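Local coordinates for protein superoxide dismutase [Ni] (Streptomyces coelicolor, PDB 1T6U) that catalyses the nickel-dependent disproportionation of superoxide into hydrogen peroxide and molecular oxygen, working as a homohexamer of four-helix-bundle subunits, at residues A[55-63]-A[104-115]. The protein carries 1 engineered substitution. Residues are numbered along the deposited sequence; the frame is centred on the assembly and turned at random.
Sequences VSVLWSDYF and IAQIDKIFWETK
In the four-helix bundle of nickel superoxide dismutase, the last turns of helix 34-62 pack on the C-terminal part of helix 94-115. The short axes run the same way at 30° and approach to 12.0 Å at their closest, a spacing bridged largely by Leu58, Tyr62, Phe63, Ile107 and Phe111. Val55 begins the apolar seam by setting CG1 against Ile107 CD1 at 3.9 Å. Leu58 follows, one methyl facing Ile107 and CD2 lying 4.2 Å from Phe111 CE1. Beyond the wider pi-type turn at 58-62, Phe63 leaves the helix but sends its ring back across the seam, with Ile107 CG2 and Thr114 CG2 at its edge and CZ 4.0 Å from Phe111 CA. Tyr62 spans the gap with CG anti to the backbone N (chi1 173°), which carries its ring across Phe111. Phe111 CE1 sits 3.6 Å above the centre of the tyrosine ring, the two planes inclined at 49°. The phenol then donates a hydrogen bond from Tyr62 OH to Thr114 OG1 (2.8 Å), an oxygen at the edge of the tyrosine ring and in its plane. Thr114 OG1 in turn donates to Phe111 O at 2.7 Å, so two hydrogen bonds in series link the phenol to the helix backbone. Tyr9 meets the Tyr62 ring edge-to-face, and a bound nickel ion lies about 9 Å from the side chain of Tyr62. A phenylalanine in place of Tyr62 would probably leave Thr114 OG1 without its donor and the ring less firmly fixed. Aromatic packing thus places the ring, while the pair of hydrogen bonds ties its polar end to the neighbouring helix.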
loop_
_atom_site.group_PDB
_atom_site.type_symbol
_atom_site.label_atom_id
_atom_site.label_comp_id
_atom_site.label_asym_id
_atom_site.label_seq_id
_atom_site.Cartn_x
_atom_site.Cartn_y
_atom_site.Cartn_z
ATOM N N VAL A 55 -6.814 -6.606 14.411
ATOM C CA VAL A 55 -7.828 -6.750 15.446
ATOM C C VAL A 55 -9.198 -6.485 14.853
ATOM O O VAL A 55 -10.148 -7.201 15.150
ATOM C CB VAL A 55 -7.502 -5.783 16.584
ATOM C CG1 VAL A 55 -8.697 -5.649 17.541
ATOM C CG2 VAL A 55 -6.264 -6.249 17.346
ATOM N N SER A 56 -9.301 -5.460 13.997
ATOM C CA SER A 56 -10.585 -5.142 13.403
ATOM C C SER A 56 -11.115 -6.313 12.583
ATOM O O SER A 56 -12.294 -6.658 12.622
ATOM C CB SER A 56 -10.445 -3.864 12.559
ATOM O OG SER A 56 -11.738 -3.440 12.083
ATOM N N VAL A 57 -10.247 -6.968 11.791
ATOM C CA VAL A 57 -10.639 -8.116 10.988
ATOM C C VAL A 57 -11.132 -9.267 11.852
ATOM O O VAL A 57 -12.120 -9.931 11.534
ATOM C CB VAL A 57 -9.430 -8.522 10.106
ATOM C CG1 VAL A 57 -9.592 -9.936 9.575
ATOM C CG2 VAL A 57 -9.226 -7.529 8.950
ATOM N N LEU A 58 -10.445 -9.566 12.962
ATOM C CA LEU A 58 -10.980 -10.615 13.829
ATOM C C LEU A 58 -12.448 -10.343 14.199
ATOM O O LEU A 58 -13.311 -11.248 14.152
ATOM C CB LEU A 58 -10.150 -10.729 15.102
ATOM C CG LEU A 58 -8.747 -11.315 14.998
ATOM C CD1 LEU A 58 -7.960 -11.136 16.278
ATOM C CD2 LEU A 58 -8.759 -12.793 14.627
ATOM N N TRP A 59 -12.662 -9.079 14.576
ATOM C CA TRP A 59 -13.951 -8.611 15.095
ATOM C C TRP A 59 -15.049 -8.666 14.034
ATOM O O TRP A 59 -16.173 -9.154 14.263
ATOM C CB TRP A 59 -13.847 -7.199 15.634
ATOM C CG TRP A 59 -15.095 -6.614 16.193
ATOM C CD1 TRP A 59 -15.809 -7.121 17.261
ATOM C CD2 TRP A 59 -15.782 -5.448 15.745
ATOM N NE1 TRP A 59 -16.890 -6.314 17.483
ATOM C CE2 TRP A 59 -16.903 -5.276 16.570
ATOM C CE3 TRP A 59 -15.567 -4.508 14.728
ATOM C CZ2 TRP A 59 -17.790 -4.214 16.389
ATOM C CZ3 TRP A 59 -16.446 -3.459 14.554
ATOM C CH2 TRP A 59 -17.567 -3.308 15.397
ATOM N N SER A 60 -14.707 -8.137 12.840
ATOM C CA SER A 60 -15.746 -8.076 11.811
ATOM C C SER A 60 -15.914 -9.374 11.048
ATOM O O SER A 60 -16.986 -9.743 10.582
ATOM C CB SER A 60 -15.475 -6.977 10.775
ATOM O OG SER A 60 -14.223 -7.191 10.103
ATOM N N ASP A 61 -14.817 -10.107 10.853
ATOM C CA ASP A 61 -14.853 -11.224 9.908
ATOM C C ASP A 61 -14.844 -12.582 10.591
ATOM O O ASP A 61 -15.546 -13.455 10.112
ATOM C CB ASP A 61 -13.656 -11.095 8.961
ATOM C CG ASP A 61 -13.669 -9.895 8.033
ATOM O OD1 ASP A 61 -14.499 -8.988 8.151
ATOM O OD2 ASP A 61 -12.779 -9.853 7.140
ATOM N N TYR A 62 -14.086 -12.755 11.653
ATOM C CA TYR A 62 -14.089 -14.044 12.367
ATOM C C TYR A 62 -15.258 -14.150 13.312
ATOM O O TYR A 62 -16.068 -15.111 13.285
ATOM C CB TYR A 62 -12.748 -14.274 13.121
ATOM C CG TYR A 62 -12.935 -15.545 13.944
ATOM C CD1 TYR A 62 -12.821 -16.797 13.372
ATOM C CD2 TYR A 62 -13.217 -15.485 15.291
ATOM C CE1 TYR A 62 -12.989 -17.963 14.098
ATOM C CE2 TYR A 62 -13.408 -16.650 16.034
ATOM C CZ TYR A 62 -13.285 -17.896 15.441
ATOM O OH TYR A 62 -13.454 -19.066 16.144
ATOM N N PHE A 63 -15.426 -13.189 14.214
ATOM C CA PHE A 63 -16.471 -13.293 15.248
ATOM C C PHE A 63 -17.850 -13.069 14.647
ATOM O O PHE A 63 -18.040 -12.246 13.747
ATOM C CB PHE A 63 -16.164 -12.314 16.383
ATOM C CG PHE A 63 -14.993 -12.741 17.281
ATOM C CD1 PHE A 63 -13.822 -11.989 17.389
ATOM C CD2 PHE A 63 -15.087 -13.912 18.031
ATOM C CE1 PHE A 63 -12.765 -12.332 18.218
ATOM C CE2 PHE A 63 -14.053 -14.253 18.855
ATOM C CZ PHE A 63 -12.918 -13.483 18.944
ATOM N N ILE A 104 -5.036 -7.485 23.602
ATOM C CA ILE A 104 -5.006 -8.550 22.598
ATOM C C ILE A 104 -5.068 -9.923 23.245
ATOM O O ILE A 104 -5.685 -10.857 22.719
ATOM C CB ILE A 104 -3.761 -8.401 21.690
ATOM C CG1 ILE A 104 -3.870 -7.145 20.824
ATOM C CG2 ILE A 104 -3.536 -9.648 20.857
ATOM C CD1 ILE A 104 -2.574 -6.646 20.206
ATOM N N ALA A 105 -4.401 -10.068 24.402
ATOM C CA ALA A 105 -4.412 -11.347 25.118
ATOM C C ALA A 105 -5.795 -11.771 25.577
ATOM O O ALA A 105 -6.153 -12.962 25.552
ATOM C CB ALA A 105 -3.437 -11.287 26.303
ATOM N N GLN A 106 -6.616 -10.809 25.982
ATOM C CA GLN A 106 -8.021 -11.095 26.278
ATOM C C GLN A 106 -8.787 -11.523 25.020
ATOM O O GLN A 106 -9.565 -12.465 25.122
ATOM C CB GLN A 106 -8.686 -9.896 26.948
ATOM C CG GLN A 106 -8.036 -9.427 28.223
ATOM C CD GLN A 106 -8.744 -8.262 28.893
ATOM O OE1 GLN A 106 -9.982 -8.211 28.887
ATOM N NE2 GLN A 106 -8.050 -7.304 29.487
ATOM N N ILE A 107 -8.598 -10.876 23.893
ATOM C CA ILE A 107 -9.235 -11.298 22.668
ATOM C C ILE A 107 -8.741 -12.686 22.291
ATOM O O ILE A 107 -9.540 -13.538 21.867
ATOM C CB ILE A 107 -9.026 -10.313 21.494
ATOM C CG1 ILE A 107 -9.597 -8.907 21.713
ATOM C CG2 ILE A 107 -9.594 -10.938 20.219
ATOM C CD1 ILE A 107 -9.202 -7.894 20.667
ATOM N N ASP A 108 -7.473 -12.969 22.448
ATOM C CA ASP A 108 -6.916 -14.278 22.099
ATOM C C ASP A 108 -7.543 -15.364 22.950
ATOM O O ASP A 108 -7.881 -16.436 22.468
ATOM C CB ASP A 108 -5.394 -14.227 22.244
ATOM C CG ASP A 108 -4.713 -15.533 21.934
ATOM O OD1 ASP A 108 -4.364 -15.710 20.762
ATOM O OD2 ASP A 108 -4.585 -16.316 22.906
ATOM N N LYS A 109 -7.767 -15.086 24.220
ATOM C CA LYS A 109 -8.353 -16.091 25.106
ATOM C C LYS A 109 -9.754 -16.479 24.610
ATOM O O LYS A 109 -10.134 -17.647 24.519
ATOM C CB LYS A 109 -8.386 -15.573 26.533
ATOM C CG LYS A 109 -9.018 -16.562 27.532
ATOM C CD LYS A 109 -9.138 -15.951 28.944
ATOM C CE LYS A 109 -9.836 -16.862 29.941
ATOM N NZ LYS A 109 -10.076 -16.250 31.307
ATOM N N ILE A 110 -10.565 -15.495 24.257
ATOM C CA ILE A 110 -11.925 -15.714 23.702
ATOM C C ILE A 110 -11.866 -16.436 22.360
ATOM O O ILE A 110 -12.539 -17.441 22.118
ATOM C CB ILE A 110 -12.660 -14.366 23.651
ATOM C CG1 ILE A 110 -12.894 -13.798 25.076
ATOM C CG2 ILE A 110 -13.944 -14.417 22.866
ATOM C CD1 ILE A 110 -13.526 -12.430 25.087
ATOM N N PHE A 111 -10.992 -15.922 21.459
ATOM C CA PHE A 111 -10.780 -16.573 20.172
ATOM C C PHE A 111 -10.609 -18.084 20.329
ATOM O O PHE A 111 -11.301 -18.914 19.729
ATOM C CB PHE A 111 -9.604 -15.910 19.461
ATOM C CG PHE A 111 -9.306 -16.562 18.118
ATOM C CD1 PHE A 111 -9.959 -16.167 16.974
ATOM C CD2 PHE A 111 -8.393 -17.610 17.992
ATOM C CE1 PHE A 111 -9.692 -16.780 15.751
ATOM C CE2 PHE A 111 -8.099 -18.197 16.775
ATOM C CZ PHE A 111 -8.776 -17.800 15.635
ATOM N N TRP A 112 -9.627 -18.482 21.141
ATOM C CA TRP A 112 -9.335 -19.940 21.244
ATOM C C TRP A 112 -10.474 -20.652 21.936
ATOM O O TRP A 112 -10.714 -21.804 21.578
ATOM C CB TRP A 112 -7.949 -20.200 21.858
ATOM C CG TRP A 112 -6.892 -19.773 20.865
ATOM C CD1 TRP A 112 -6.061 -18.663 20.945
ATOM C CD2 TRP A 112 -6.586 -20.447 19.655
ATOM N NE1 TRP A 112 -5.269 -18.635 19.841
ATOM C CE2 TRP A 112 -5.558 -19.709 19.037
ATOM C CE3 TRP A 112 -7.064 -21.596 19.024
ATOM C CZ2 TRP A 112 -4.996 -20.085 17.810
ATOM C CZ3 TRP A 112 -6.507 -21.957 17.824
ATOM C CH2 TRP A 112 -5.484 -21.213 17.225
ATOM N N GLU A 113 -11.188 -20.046 22.859
ATOM C CA GLU A 113 -12.392 -20.743 23.389
ATOM C C GLU A 113 -13.387 -21.042 22.273
ATOM O O GLU A 113 -13.975 -22.110 22.126
ATOM C CB GLU A 113 -13.061 -19.899 24.474
ATOM C CG GLU A 113 -12.247 -19.879 25.739
ATOM C CD GLU A 113 -12.801 -19.062 26.891
ATOM O OE1 GLU A 113 -13.916 -18.520 26.788
ATOM O OE2 GLU A 113 -12.119 -18.972 27.940
ATOM N N THR A 114 -13.576 -20.032 21.390
ATOM C CA THR A 114 -14.512 -20.252 20.281
ATOM C C THR A 114 -14.021 -21.274 19.239
ATOM O O THR A 114 -14.848 -21.740 18.451
ATOM C CB THR A 114 -14.899 -18.946 19.555
ATOM O OG1 THR A 114 -13.760 -18.460 18.829
ATOM C CG2 THR A 114 -15.318 -17.867 20.523
ATOM N N LYS A 115 -12.769 -21.678 19.175
ATOM C CA LYS A 115 -12.227 -22.656 18.269
ATOM C C LYS A 115 -12.397 -24.098 18.792
ATOM O O LYS A 115 -12.186 -25.026 18.051
ATOM C CB LYS A 115 -10.739 -22.373 18.097
ATOM C CG LYS A 115 -10.489 -21.145 17.275
ATOM C CD LYS A 115 -10.689 -21.367 15.772
ATOM C CE LYS A 115 -9.479 -22.045 15.157
ATOM N NZ LYS A 115 -9.683 -22.309 13.695
#